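Local coordinates for protein GH5 (Bacteroidetes bacterium AC2a, PDB 4YHE) that probably hydrolyses beta-1,4-glucosidic bonds of cellulose, as a family 5 glycoside hydrolase (endoglucanase) with a TIM-barrel fold, at residues 97-102 with 156-161; 16-21 with 328-333; 185-190 with 223-228; 241-246 with 293-298. All coordinates share one frame; numbering follows the deposited sequence.

Contact 1 of 4, residues 97-102 with 156-161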
loop_
_atom_site.group_PDB
_atom_site.type_symbol
_atom_site.label_atom_id
_atom_site.label_comp_id
_atom_site.label_asym_id
_atom_site.label_seq_id
_atom_site.Cartn_x
_atom_site.Cartn_y
_atom_site.Cartn_z
ATOM N N ILE A 97 5.724 -8.753 -9.679
ATOM C CA ILE A 97 5.276 -7.433 -10.091
ATOM C C ILE A 97 5.741 -6.489 -8.972
ATOM O O ILE A 97 5.714 -6.865 -7.799
ATOM C CB ILE A 97 3.751 -7.422 -10.270
ATOM C CG1 ILE A 97 3.392 -8.244 -11.512
ATOM C CG2 ILE A 97 3.222 -6.005 -10.404
ATOM C CD1 ILE A 97 1.988 -8.800 -11.521
ATOM N N VAL A 98 6.139 -5.291 -9.335
ATOM C CA VAL A 98 6.824 -4.383 -8.396
ATOM C C VAL A 98 6.144 -3.041 -8.388
ATOM O O VAL A 98 5.884 -2.499 -9.444
ATOM C CB VAL A 98 8.302 -4.173 -8.813
ATOM C CG1 VAL A 98 9.030 -3.175 -7.887
ATOM C CG2 VAL A 98 9.024 -5.509 -8.872
ATOM N N ILE A 99 5.855 -2.505 -7.201
ATOM C CA ILE A 99 5.357 -1.144 -7.054
ATOM C C ILE A 99 6.398 -0.318 -6.288
ATOM O O ILE A 99 6.904 -0.778 -5.267
ATOM C CB ILE A 99 4.053 -1.143 -6.208
ATOM C CG1 ILE A 99 3.014 -2.064 -6.820
ATOM C CG2 ILE A 99 3.461 0.241 -6.057
ATOM C CD1 ILE A 99 1.865 -2.371 -5.864
ATOM N N ILE A 100 6.721 0.871 -6.786
ATOM C CA ILE A 100 7.518 1.858 -6.038
ATOM C C ILE A 100 6.715 3.127 -5.941
ATOM O O ILE A 100 5.784 3.317 -6.707
ATOM C CB ILE A 100 8.878 2.145 -6.692
ATOM C CG1 ILE A 100 8.733 2.634 -8.161
ATOM C CG2 ILE A 100 9.720 0.879 -6.638
ATOM C CD1 ILE A 100 10.028 3.155 -8.749
ATOM N N ASN A 101 7.083 4.007 -5.017
ATOM C CA ASN A 101 6.275 5.182 -4.726
ATOM C C ASN A 101 7.082 6.337 -4.162
ATOM O O ASN A 101 8.327 6.288 -4.108
ATOM C CB ASN A 101 5.101 4.785 -3.776
ATOM C CG ASN A 101 5.525 4.577 -2.332
ATOM O OD1 ASN A 101 6.704 4.643 -1.998
ATOM N ND2 ASN A 101 4.540 4.307 -1.459
ATOM N N ILE A 102 6.365 7.378 -3.770
ATOM C CA ILE A 102 6.859 8.400 -2.860
ATOM C C ILE A 102 6.129 8.158 -1.527
ATOM O O ILE A 102 4.887 8.209 -1.449
ATOM C CB ILE A 102 6.574 9.801 -3.411
ATOM C CG1 ILE A 102 7.352 10.023 -4.712
ATOM C CG2 ILE A 102 6.914 10.869 -2.399
ATOM C CD1 ILE A 102 7.232 11.437 -5.249
ATOM N N TRP A 156 5.466 -4.898 -15.704
ATOM C CA TRP A 156 5.711 -5.536 -14.418
ATOM C C TRP A 156 6.109 -4.500 -13.347
ATOM O O TRP A 156 5.990 -4.804 -12.177
ATOM C CB TRP A 156 6.783 -6.645 -14.492
ATOM C CG TRP A 156 8.076 -6.181 -15.059
ATOM C CD1 TRP A 156 8.476 -6.251 -16.372
ATOM C CD2 TRP A 156 9.146 -5.541 -14.346
ATOM N NE1 TRP A 156 9.719 -5.684 -16.513
ATOM C CE2 TRP A 156 10.161 -5.252 -15.290
ATOM C CE3 TRP A 156 9.346 -5.191 -12.997
ATOM C CZ2 TRP A 156 11.357 -4.635 -14.933
ATOM C CZ3 TRP A 156 10.541 -4.576 -12.646
ATOM C CH2 TRP A 156 11.528 -4.299 -13.607
ATOM N N LEU A 157 6.542 -3.311 -13.747
ATOM C CA LEU A 157 6.903 -2.221 -12.814
ATOM C C LEU A 157 5.777 -1.170 -12.783
ATOM O O LEU A 157 5.475 -0.552 -13.799
ATOM C CB LEU A 157 8.224 -1.566 -13.215
ATOM C CG LEU A 157 8.705 -0.366 -12.377
ATOM C CD1 LEU A 157 8.856 -0.779 -10.920
ATOM C CD2 LEU A 157 10.000 0.211 -12.899
ATOM N N VAL A 158 5.171 -0.999 -11.603
ATOM C CA VAL A 158 4.062 -0.073 -11.355
ATOM C C VAL A 158 4.576 1.115 -10.549
ATOM O O VAL A 158 5.367 0.937 -9.620
ATOM C CB VAL A 158 2.952 -0.763 -10.528
ATOM C CG1 VAL A 158 1.821 0.205 -10.170
ATOM C CG2 VAL A 158 2.388 -2.003 -11.222
ATOM N N PHE A 159 4.174 2.317 -10.926
ATOM C CA PHE A 159 4.464 3.497 -10.133
ATOM C C PHE A 159 3.207 3.863 -9.336
ATOM O O PHE A 159 2.118 3.974 -9.916
ATOM C CB PHE A 159 4.826 4.704 -10.995
ATOM C CG PHE A 159 6.130 4.594 -11.737
ATOM C CD1 PHE A 159 7.051 3.607 -11.464
ATOM C CD2 PHE A 159 6.439 5.530 -12.709
ATOM C CE1 PHE A 159 8.237 3.541 -12.167
ATOM C CE2 PHE A 159 7.631 5.484 -13.418
ATOM C CZ PHE A 159 8.532 4.484 -13.145
ATOM N N GLU A 160 3.368 4.074 -8.031
ATOM C CA GLU A 160 2.304 4.565 -7.173
ATOM C C GLU A 160 2.666 6.003 -6.790
ATOM O O GLU A 160 3.743 6.239 -6.244
ATOM C CB GLU A 160 2.182 3.659 -5.971
ATOM C CG GLU A 160 1.193 4.094 -4.906
ATOM C CD GLU A 160 1.294 3.185 -3.694
ATOM O OE1 GLU A 160 0.855 1.997 -3.761
ATOM O OE2 GLU A 160 1.866 3.666 -2.691
ATOM N N THR A 161 1.788 6.946 -7.114
ATOM C CA THR A 161 2.151 8.361 -7.141
ATOM C C THR A 161 2.590 8.930 -5.805
ATOM O O THR A 161 3.529 9.744 -5.752
ATOM C CB THR A 161 1.004 9.245 -7.668
ATOM O OG1 THR A 161 -0.208 8.990 -6.955
ATOM C CG2 THR A 161 0.767 8.973 -9.122
#

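Contact 2 of 4, residues 16-21 with 328-333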
loop_
_atom_site.group_PDB
_atom_site.type_symbol
_atom_site.label_atom_id
_atom_site.label_comp_id
_atom_site.label_asym_id
_atom_site.label_seq_id
_atom_site.Cartn_x
_atom_site.Cartn_y
_atom_site.Cartn_z
ATOM N N ILE A 16 -1.900 -11.738 -3.922
ATOM C CA ILE A 16 -1.431 -11.306 -2.619
ATOM C C ILE A 16 0.083 -11.000 -2.766
ATOM O O ILE A 16 0.868 -11.806 -3.247
ATOM C CB ILE A 16 -1.715 -12.327 -1.496
ATOM C CG1 ILE A 16 -3.216 -12.562 -1.358
ATOM C CG2 ILE A 16 -1.081 -11.895 -0.172
ATOM C CD1 ILE A 16 -4.026 -11.321 -0.987
ATOM N N GLY A 17 0.461 -9.785 -2.400
ATOM C CA GLY A 17 1.839 -9.364 -2.379
ATOM C C GLY A 17 2.293 -8.977 -0.976
ATOM O O GLY A 17 1.606 -9.250 0.040
ATOM N N TRP A 18 3.481 -8.359 -0.916
ATOM C CA TRP A 18 4.174 -8.141 0.354
ATOM C C TRP A 18 4.905 -6.820 0.264
ATOM O O TRP A 18 5.471 -6.487 -0.805
ATOM C CB TRP A 18 5.139 -9.297 0.569
ATOM C CG TRP A 18 5.938 -9.361 1.825
ATOM C CD1 TRP A 18 5.614 -9.999 2.959
ATOM C CD2 TRP A 18 7.256 -8.844 2.019
ATOM N NE1 TRP A 18 6.637 -9.899 3.881
ATOM C CE2 TRP A 18 7.664 -9.210 3.311
ATOM C CE3 TRP A 18 8.148 -8.146 1.211
ATOM C CZ2 TRP A 18 8.908 -8.860 3.827
ATOM C CZ3 TRP A 18 9.386 -7.788 1.743
ATOM C CH2 TRP A 18 9.752 -8.172 3.018
ATOM N N ASN A 19 4.844 -6.050 1.356
ATOM C CA ASN A 19 5.573 -4.760 1.446
ATOM C C ASN A 19 6.935 -4.946 2.123
ATOM O O ASN A 19 7.025 -5.505 3.239
ATOM C CB ASN A 19 4.837 -3.738 2.267
ATOM C CG ASN A 19 3.728 -3.048 1.510
ATOM O OD1 ASN A 19 3.908 -1.946 0.983
ATOM N ND2 ASN A 19 2.562 -3.682 1.477
ATOM N N LEU A 20 7.972 -4.428 1.473
ATOM C CA LEU A 20 9.279 -4.259 2.082
ATOM C C LEU A 20 9.221 -2.979 2.937
ATOM O O LEU A 20 9.763 -1.955 2.553
ATOM C CB LEU A 20 10.344 -4.190 1.023
ATOM C CG LEU A 20 11.814 -4.129 1.496
ATOM C CD1 LEU A 20 12.296 -5.405 2.168
ATOM C CD2 LEU A 20 12.691 -3.760 0.294
ATOM N N GLY A 21 8.580 -3.099 4.099
ATOM C CA GLY A 21 8.220 -1.944 4.945
ATOM C C GLY A 21 9.277 -1.580 5.967
ATOM O O GLY A 21 10.068 -2.413 6.370
ATOM N N ALA A 328 -3.984 -7.347 -3.141
ATOM C CA ALA A 328 -3.602 -6.767 -1.836
ATOM C C ALA A 328 -2.182 -7.125 -1.409
ATOM O O ALA A 328 -1.751 -8.279 -1.527
ATOM C CB ALA A 328 -4.592 -7.195 -0.774
ATOM N N LEU A 329 -1.477 -6.136 -0.856
ATOM C CA LEU A 329 -0.122 -6.347 -0.413
ATOM C C LEU A 329 -0.011 -6.187 1.107
ATOM O O LEU A 329 -0.338 -5.128 1.679
ATOM C CB LEU A 329 0.852 -5.443 -1.184
ATOM C CG LEU A 329 0.885 -5.741 -2.693
ATOM C CD1 LEU A 329 -0.092 -4.901 -3.497
ATOM C CD2 LEU A 329 2.295 -5.555 -3.205
ATOM N N TYR A 330 0.422 -7.265 1.747
ATOM C CA TYR A 330 0.566 -7.347 3.176
ATOM C C TYR A 330 1.676 -6.392 3.677
ATOM O O TYR A 330 2.743 -6.296 3.079
ATOM C CB TYR A 330 0.833 -8.797 3.616
ATOM C CG TYR A 330 1.122 -8.873 5.093
ATOM C CD1 TYR A 330 0.094 -8.730 6.025
ATOM C CD2 TYR A 330 2.384 -9.019 5.545
ATOM C CE1 TYR A 330 0.321 -8.754 7.371
ATOM C CE2 TYR A 330 2.631 -9.029 6.916
ATOM C CZ TYR A 330 1.602 -8.891 7.820
ATOM O OH TYR A 330 1.862 -8.911 9.178
ATOM N N TRP A 331 1.384 -5.649 4.735
ATOM C CA TRP A 331 2.399 -4.775 5.347
ATOM C C TRP A 331 3.324 -5.541 6.280
ATOM O O TRP A 331 2.909 -6.022 7.338
ATOM C CB TRP A 331 1.735 -3.623 6.100
ATOM C CG TRP A 331 2.771 -2.709 6.689
ATOM C CD1 TRP A 331 3.101 -2.606 8.001
ATOM C CD2 TRP A 331 3.579 -1.757 5.991
ATOM N NE1 TRP A 331 4.101 -1.662 8.170
ATOM C CE2 TRP A 331 4.419 -1.140 6.947
ATOM C CE3 TRP A 331 3.701 -1.386 4.652
ATOM C CZ2 TRP A 331 5.359 -0.143 6.598
ATOM C CZ3 TRP A 331 4.630 -0.393 4.309
ATOM C CH2 TRP A 331 5.453 0.205 5.285
ATOM N N ASP A 332 4.580 -5.664 5.881
ATOM C CA ASP A 332 5.619 -6.310 6.689
ATOM C C ASP A 332 6.712 -5.302 7.040
ATOM O O ASP A 332 7.450 -4.861 6.187
ATOM C CB ASP A 332 6.234 -7.477 5.926
ATOM C CG ASP A 332 7.154 -8.327 6.788
ATOM O OD1 ASP A 332 8.017 -7.726 7.496
ATOM O OD2 ASP A 332 7.030 -9.610 6.747
ATOM N N ASN A 333 6.809 -4.979 8.318
ATOM C CA ASN A 333 7.817 -4.044 8.790
ATOM C C ASN A 333 9.029 -4.727 9.421
ATOM O O ASN A 333 9.889 -4.052 10.019
ATOM C CB ASN A 333 7.199 -3.029 9.748
ATOM C CG ASN A 333 6.658 -3.670 11.033
ATOM O OD1 ASN A 333 6.772 -4.891 11.249
ATOM N ND2 ASN A 333 6.075 -2.835 11.905
#

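Contact 3 of 4, residues 185-190 with 223-228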
loop_
_atom_site.group_PDB
_atom_site.type_symbol
_atom_site.label_atom_id
_atom_site.label_comp_id
_atom_site.label_asym_id
_atom_site.label_seq_id
_atom_site.Cartn_x
_atom_site.Cartn_y
_atom_site.Cartn_z
ATOM N N VAL A 185 -6.826 19.510 -3.733
ATOM C CA VAL A 185 -5.376 19.598 -3.904
ATOM C C VAL A 185 -4.787 18.196 -4.079
ATOM O O VAL A 185 -3.919 18.008 -4.911
ATOM C CB VAL A 185 -4.694 20.283 -2.724
ATOM C CG1 VAL A 185 -3.185 20.210 -2.843
ATOM C CG2 VAL A 185 -5.135 21.736 -2.645
ATOM N N LEU A 186 -5.256 17.212 -3.307
ATOM C CA LEU A 186 -4.754 15.841 -3.510
ATOM C C LEU A 186 -5.007 15.399 -4.955
ATOM O O LEU A 186 -4.117 14.830 -5.594
ATOM C CB LEU A 186 -5.361 14.876 -2.494
ATOM C CG LEU A 186 -4.990 13.403 -2.708
ATOM C CD1 LEU A 186 -3.487 13.190 -2.760
ATOM C CD2 LEU A 186 -5.607 12.545 -1.613
ATOM N N ASN A 187 -6.218 15.649 -5.471
ATOM C CA ASN A 187 -6.534 15.345 -6.853
ATOM C C ASN A 187 -5.615 16.029 -7.838
ATOM O O ASN A 187 -5.151 15.397 -8.756
ATOM C CB ASN A 187 -8.000 15.617 -7.167
ATOM C CG ASN A 187 -8.922 14.554 -6.597
ATOM O OD1 ASN A 187 -8.593 13.362 -6.531
ATOM N ND2 ASN A 187 -10.074 14.975 -6.176
ATOM N N GLU A 188 -5.301 17.303 -7.612
ATOM C CA GLU A 188 -4.323 18.004 -8.421
ATOM C C GLU A 188 -2.915 17.360 -8.370
ATOM O O GLU A 188 -2.213 17.285 -9.396
ATOM C CB GLU A 188 -4.196 19.455 -7.963
ATOM C CG GLU A 188 -5.468 20.263 -8.131
ATOM C CD GLU A 188 -5.372 21.639 -7.481
ATOM O OE1 GLU A 188 -4.274 22.053 -7.097
ATOM O OE2 GLU A 188 -6.407 22.295 -7.338
ATOM N N TRP A 189 -2.493 16.952 -7.177
ATOM C CA TRP A 189 -1.187 16.315 -7.020
ATOM C C TRP A 189 -1.136 15.029 -7.834
ATOM O O TRP A 189 -0.157 14.762 -8.506
ATOM C CB TRP A 189 -0.903 16.005 -5.568
ATOM C CG TRP A 189 -0.538 17.227 -4.721
ATOM C CD1 TRP A 189 -0.540 18.541 -5.101
ATOM C CD2 TRP A 189 -0.170 17.204 -3.345
ATOM N NE1 TRP A 189 -0.151 19.333 -4.052
ATOM C CE2 TRP A 189 0.063 18.548 -2.950
ATOM C CE3 TRP A 189 -0.019 16.181 -2.394
ATOM C CZ2 TRP A 189 0.464 18.884 -1.667
ATOM C CZ3 TRP A 189 0.349 16.518 -1.094
ATOM C CH2 TRP A 189 0.613 17.881 -0.749
ATOM N N ASN A 190 -2.176 14.217 -7.770
ATOM C CA ASN A 190 -2.172 12.976 -8.559
ATOM C C ASN A 190 -2.112 13.279 -10.055
ATOM O O ASN A 190 -1.423 12.570 -10.803
ATOM C CB ASN A 190 -3.365 12.066 -8.268
ATOM C CG ASN A 190 -3.207 11.235 -6.988
ATOM O OD1 ASN A 190 -2.098 10.888 -6.555
ATOM N ND2 ASN A 190 -4.340 10.925 -6.366
ATOM N N GLU A 223 -15.481 8.342 -2.373
ATOM C CA GLU A 223 -16.309 9.556 -2.293
ATOM C C GLU A 223 -15.711 10.817 -2.904
ATOM O O GLU A 223 -16.459 11.731 -3.306
ATOM C CB GLU A 223 -16.656 9.818 -0.809
ATOM C CG GLU A 223 -17.552 8.729 -0.179
ATOM C CD GLU A 223 -17.472 8.639 1.351
ATOM O OE1 GLU A 223 -16.881 9.541 2.002
ATOM O OE2 GLU A 223 -18.001 7.642 1.914
ATOM N N ASN A 224 -14.378 10.886 -2.981
ATOM C CA ASN A 224 -13.699 12.097 -3.447
ATOM C C ASN A 224 -12.594 11.971 -4.486
ATOM O O ASN A 224 -12.224 12.997 -5.113
ATOM C CB ASN A 224 -13.155 12.871 -2.234
ATOM C CG ASN A 224 -14.242 13.162 -1.232
ATOM O OD1 ASN A 224 -15.071 14.038 -1.465
ATOM N ND2 ASN A 224 -14.297 12.382 -0.158
ATOM N N LEU A 225 -12.032 10.774 -4.680
ATOM C CA LEU A 225 -10.949 10.644 -5.632
ATOM C C LEU A 225 -11.458 10.911 -7.038
ATOM O O LEU A 225 -12.507 10.393 -7.447
ATOM C CB LEU A 225 -10.324 9.239 -5.605
ATOM C CG LEU A 225 -9.284 8.943 -6.707
ATOM C CD1 LEU A 225 -8.195 8.051 -6.143
ATOM C CD2 LEU A 225 -9.920 8.285 -7.927
ATOM N N VAL A 226 -10.693 11.711 -7.756
ATOM C CA VAL A 226 -10.860 11.935 -9.177
ATOM C C VAL A 226 -9.699 11.275 -9.892
ATOM O O VAL A 226 -8.543 11.604 -9.653
ATOM C CB VAL A 226 -10.951 13.433 -9.502
ATOM C CG1 VAL A 226 -10.974 13.686 -11.019
ATOM C CG2 VAL A 226 -12.233 13.968 -8.917
ATOM N N LEU A 227 -10.012 10.288 -10.729
ATOM C CA LEU A 227 -8.979 9.664 -11.564
ATOM C C LEU A 227 -8.366 10.674 -12.517
ATOM O O LEU A 227 -9.090 11.300 -13.281
ATOM C CB LEU A 227 -9.568 8.519 -12.374
ATOM C CG LEU A 227 -10.039 7.359 -11.543
ATOM C CD1 LEU A 227 -10.986 6.516 -12.371
ATOM C CD2 LEU A 227 -8.840 6.522 -11.083
ATOM N N PRO A 228 -7.032 10.847 -12.497
ATOM C CA PRO A 228 -6.460 11.849 -13.406
ATOM C C PRO A 228 -6.787 11.623 -14.885
ATOM O O PRO A 228 -6.997 10.492 -15.316
ATOM C CB PRO A 228 -4.941 11.711 -13.172
ATOM C CG PRO A 228 -4.853 11.302 -11.724
ATOM C CD PRO A 228 -6.039 10.387 -11.506
HETATM O O HOH W 1 -6.907 13.961 -10.396
HETATM O O HOH W 2 -6.665 11.745 -7.673
#

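Contact 4 of 4, residues 241-246 with 293-298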
loop_
_atom_site.group_PDB
_atom_site.type_symbol
_atom_site.label_atom_id
_atom_site.label_comp_id
_atom_site.label_asym_id
_atom_site.label_seq_id
_atom_site.Cartn_x
_atom_site.Cartn_y
_atom_site.Cartn_z
ATOM N N HIS A 241 -5.569 1.546 1.426
ATOM C CA HIS A 241 -4.988 0.812 2.547
ATOM C C HIS A 241 -6.098 0.408 3.499
ATOM O O HIS A 241 -7.065 1.147 3.685
ATOM C CB HIS A 241 -3.952 1.628 3.331
ATOM C CG HIS A 241 -2.745 2.007 2.543
ATOM N ND1 HIS A 241 -1.765 2.825 3.050
ATOM C CD2 HIS A 241 -2.383 1.736 1.272
ATOM C CE1 HIS A 241 -0.833 3.013 2.136
ATOM N NE2 HIS A 241 -1.187 2.360 1.042
ATOM N N SER A 242 -5.964 -0.776 4.095
ATOM C CA SER A 242 -6.835 -1.143 5.224
ATOM C C SER A 242 -6.181 -1.925 6.338
ATOM O O SER A 242 -5.629 -3.026 6.137
ATOM C CB SER A 242 -8.090 -1.897 4.759
ATOM O OG SER A 242 -8.906 -2.213 5.879
ATOM N N TYR A 243 -6.277 -1.341 7.531
ATOM C CA TYR A 243 -5.985 -2.016 8.804
ATOM C C TYR A 243 -7.271 -2.080 9.678
ATOM O O TYR A 243 -7.239 -1.961 10.915
ATOM C CB TYR A 243 -4.855 -1.311 9.523
ATOM C CG TYR A 243 -3.582 -1.226 8.731
ATOM C CD1 TYR A 243 -2.633 -2.233 8.807
ATOM C CD2 TYR A 243 -3.323 -0.140 7.889
ATOM C CE1 TYR A 243 -1.440 -2.168 8.093
ATOM C CE2 TYR A 243 -2.134 -0.064 7.171
ATOM C CZ TYR A 243 -1.214 -1.093 7.260
ATOM O OH TYR A 243 -0.030 -1.029 6.599
ATOM N N ASP A 244 -8.395 -2.341 9.019
ATOM C CA ASP A 244 -9.716 -2.260 9.642
ATOM C C ASP A 244 -10.149 -3.587 10.263
ATOM O O ASP A 244 -9.900 -4.649 9.661
ATOM C CB ASP A 244 -10.775 -1.853 8.603
ATOM C CG ASP A 244 -10.530 -0.474 7.990
ATOM O OD1 ASP A 244 -10.270 0.479 8.734
ATOM O OD2 ASP A 244 -10.581 -0.350 6.737
ATOM N N PRO A 245 -10.805 -3.544 11.445
ATOM C CA PRO A 245 -10.962 -2.316 12.246
ATOM C C PRO A 245 -9.707 -2.059 13.067
ATOM O O PRO A 245 -9.115 -2.978 13.602
ATOM C CB PRO A 245 -12.160 -2.637 13.148
ATOM C CG PRO A 245 -12.076 -4.116 13.341
ATOM C CD PRO A 245 -11.421 -4.704 12.115
ATOM N N TRP A 246 -9.322 -0.803 13.207
ATOM C CA TRP A 246 -8.025 -0.488 13.723
ATOM C C TRP A 246 -7.774 -1.055 15.103
ATOM O O TRP A 246 -6.674 -1.526 15.379
ATOM C CB TRP A 246 -7.818 1.058 13.754
ATOM C CG TRP A 246 -6.491 1.410 14.333
ATOM C CD1 TRP A 246 -6.252 1.950 15.551
ATOM C CD2 TRP A 246 -5.208 1.201 13.732
ATOM N NE1 TRP A 246 -4.925 2.091 15.751
ATOM C CE2 TRP A 246 -4.251 1.662 14.645
ATOM C CE3 TRP A 246 -4.782 0.679 12.515
ATOM C CZ2 TRP A 246 -2.895 1.624 14.380
ATOM C CZ3 TRP A 246 -3.424 0.655 12.238
ATOM C CH2 TRP A 246 -2.498 1.102 13.176
ATOM N N PHE A 293 -5.077 -3.063 -2.682
ATOM C CA PHE A 293 -4.632 -2.681 -1.361
ATOM C C PHE A 293 -3.101 -2.601 -1.377
ATOM O O PHE A 293 -2.414 -3.613 -1.329
ATOM C CB PHE A 293 -5.204 -3.601 -0.272
ATOM C CG PHE A 293 -6.659 -3.341 0.022
ATOM C CD1 PHE A 293 -7.649 -3.990 -0.705
ATOM C CD2 PHE A 293 -7.042 -2.408 0.993
ATOM C CE1 PHE A 293 -8.990 -3.733 -0.459
ATOM C CE2 PHE A 293 -8.380 -2.105 1.217
ATOM C CZ PHE A 293 -9.370 -2.774 0.481
ATOM N N GLY A 294 -2.583 -1.367 -1.422
ATOM C CA GLY A 294 -1.160 -1.116 -1.259
ATOM C C GLY A 294 -0.624 -1.639 0.060
ATOM O O GLY A 294 0.529 -2.043 0.146
ATOM N N GLU A 295 -1.469 -1.586 1.086
ATOM C CA GLU A 295 -1.192 -2.121 2.406
ATOM C C GLU A 295 -2.416 -2.697 3.026
ATOM O O GLU A 295 -3.491 -2.078 2.973
ATOM C CB GLU A 295 -0.701 -1.016 3.352
ATOM C CG GLU A 295 0.561 -0.356 2.907
ATOM C CD GLU A 295 0.994 0.820 3.799
ATOM O OE1 GLU A 295 0.569 0.882 4.963
ATOM O OE2 GLU A 295 1.765 1.643 3.298
ATOM N N PHE A 296 -2.287 -3.895 3.601
ATOM C CA PHE A 296 -3.267 -4.394 4.556
ATOM C C PHE A 296 -2.559 -5.221 5.583
ATOM O O PHE A 296 -1.431 -5.656 5.386
ATOM C CB PHE A 296 -4.419 -5.202 3.888
ATOM C CG PHE A 296 -4.036 -6.629 3.561
ATOM C CD1 PHE A 296 -3.213 -6.892 2.477
ATOM C CD2 PHE A 296 -4.442 -7.678 4.366
ATOM C CE1 PHE A 296 -2.831 -8.202 2.159
ATOM C CE2 PHE A 296 -4.075 -9.007 4.064
ATOM C CZ PHE A 296 -3.257 -9.260 2.957
ATOM N N GLY A 297 -3.225 -5.455 6.688
ATOM C CA GLY A 297 -2.729 -6.426 7.630
ATOM C C GLY A 297 -3.345 -6.316 8.990
ATOM O O GLY A 297 -4.202 -5.456 9.243
ATOM N N ALA A 298 -2.885 -7.209 9.847
ATOM C CA ALA A 298 -3.236 -7.275 11.253
ATOM C C ALA A 298 -2.014 -7.801 11.982
ATOM O O ALA A 298 -1.350 -8.778 11.528
ATOM C CB ALA A 298 -4.421 -8.209 11.486
#

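Contact 1 of 4, residues 97-102 with 156-161
Val98 and Leu157, Ile100 and Phe159 sit beside one another on the outer face of two adjacent parallel strands of the TIM barrel, while Ile99, Asn101, Val158 and Glu160 turn to its interior. The strands are zipped by alternating backbone bonds: Val98 N to Trp156 O, Val158 N to Val98 O at 2.7 Å, Ile100 N to Val158 O and Glu160 N to Ile100 O. On the outside, Ile100 has CG1 lodged between its own backbone N and carbonyl carbon (chi1 57°), which brings CG1 to within 3.8 Å of Phe159 CD1; the two side chains leave the sheet together, one alongside the other. Val98 is branched between two neighbours: CG1 meets Leu157 CD1 at 3.9 Å, and CG2 reaches the edge of the Trp156 indole at CE3. Helices 78-93 and 129-149 pack over this layer. Inside, Ile99 CG2 lies 3.7 Å from Glu160 CB. The Glu160 chain extends inward beyond CG, and its carboxylate is shared out: OE1 hydrogen-bonds Tyr292 OH, and OE2 forms a salt bridge with Arg59. Asn101 runs alongside it, with amide and carboxylate planes 62° apart. Its ND2 donates to Glu160 OE2 over 3.0 Å, nearly in the amide plane but approaching the carboxylate on its anti side, 35° out of plane.

Contact 2 of 4, residues 16-21 with 328-333
Tyr330 O takes two bonds from Asn19: the backbone N at 2.7 Å, and ND2 at 3.1 Å from well above the carbonyl plane. Further bonds, from Gly17 N to Ala328 O and from Tyr330 N to Gly17 O, join the first and last strands and so close the TIM barrel. Gly17 leaves room for Leu329, whose CG packs 3.8 Å from Gly17 CA. On the outward side Trp18 holds CG anti to the backbone N (chi1 -177°), which lays a face of the indole against Asp332 CB. NE1 bonds Asp332 OD2 at 2.9 Å, bent to 138° and met from above the carboxylate plane. On the inward side Gly21 CA sits over the six-membered ring of Trp331 in a CH-pi contact. In the second shell, Gly334 N and His348 hold Asp332 OD1, Val345 N and Ile346 N hold OD2, and Arg59 and Gly294 O fix the Asn19 amide. With so many donors around it, the buried Asp332 carboxylate is probably stabilised as an anion.

Contact 3 of 4, residues 185-190 with 223-228
With CG of Asn187 anti to its carbonyl carbon (chi1 -75°), the amide leaves helix 181-199 and meets the chain that follows helix 218-224, crossing the Val226 side chain at about a right angle. Both ends of the amide are used: OD1 accepts Val226 N at 2.9 Å, a straight bond (172°) that arrives from above the carbonyl plane, and ND2 donates to Asn224 O at 3.1 Å, lying in the amide plane. Val226 CG2 rests 3.6 Å from Asn187 ND2. One turn on, Asn190 CB packs against Pro228 CG at 3.8 Å, and its amide is held by Thr161 OG1 and Pro212 O. One water donates to both Asn187 O and Val226 O; a second accepts from Asn190 ND2, 2.8 Å away, and lies close to Asn187 OD1 and Val226 O. The contact thus fastens a loop to an outer helix of the barrel. Its chemistry resembles a peptide group's: one side-chain amide supplies an acceptor and a donor to the backbone, fixing its own rotation.

Contact 4 of 4, residues 241-246 with 293-298
Tyr243 OH donates to Glu295 OE1 across 2.6 Å, on the anti side of the carboxylate, 25° out of its plane. Glu295 OE1 lies at the edge of the Tyr243 ring, in its plane, and the ring and carboxylate planes stand 71° apart. His241 takes a different approach: its imidazole lies nearly flat against the carboxylate, planes 23° apart, with Glu295 CG 3.7 Å from the ring centre and almost on its normal. Arg59 forms a salt bridge to Glu295 OE2, and His241 ND1 is hydrogen-bonded to Glu164. The Glu295 side chain is therefore gripped through both oxygens, which fixes its rotation. Behind it, Ser242 N binds Glu295 O at 3.0 Å, joining neighbouring barrel strands, and Ser242 CB touches the Phe293 ring at CE2. Ser242 OG accepts from Asp244 N, forming an ST turn, and also donates to Asp244 OD2. A glutamate near the C-terminal end of strand seven, flanked by histidine, tyrosine and arginine, is characteristic of the active site of family 5 glycoside hydrolase barrels, where Glu295 would probably be the nucleophile and Glu164 the acid/base.

From the N terminus, strand 16-20 comes first and waits for strand 327-332 near the end of the barrel, so contact 2 closes the longest loop and the other three nest inside it. Within that loop they follow in series: contact 1 joins strands three and four, contact 3 ties helix 181-199 to the segment after helix 218-224, and contact 4 pairs strands six and seven. Contact 2 borders contact 4 directly, Leu329 N lying 2.7 Å from Phe293 O in a probable hydrogen bond. Contact 1 reaches contact 2 through Ile99 CD1 and Leu329 CD1, and contact 3 through Thr161 OG1 and Asn190 OD1, linking inner sheet to outer helix.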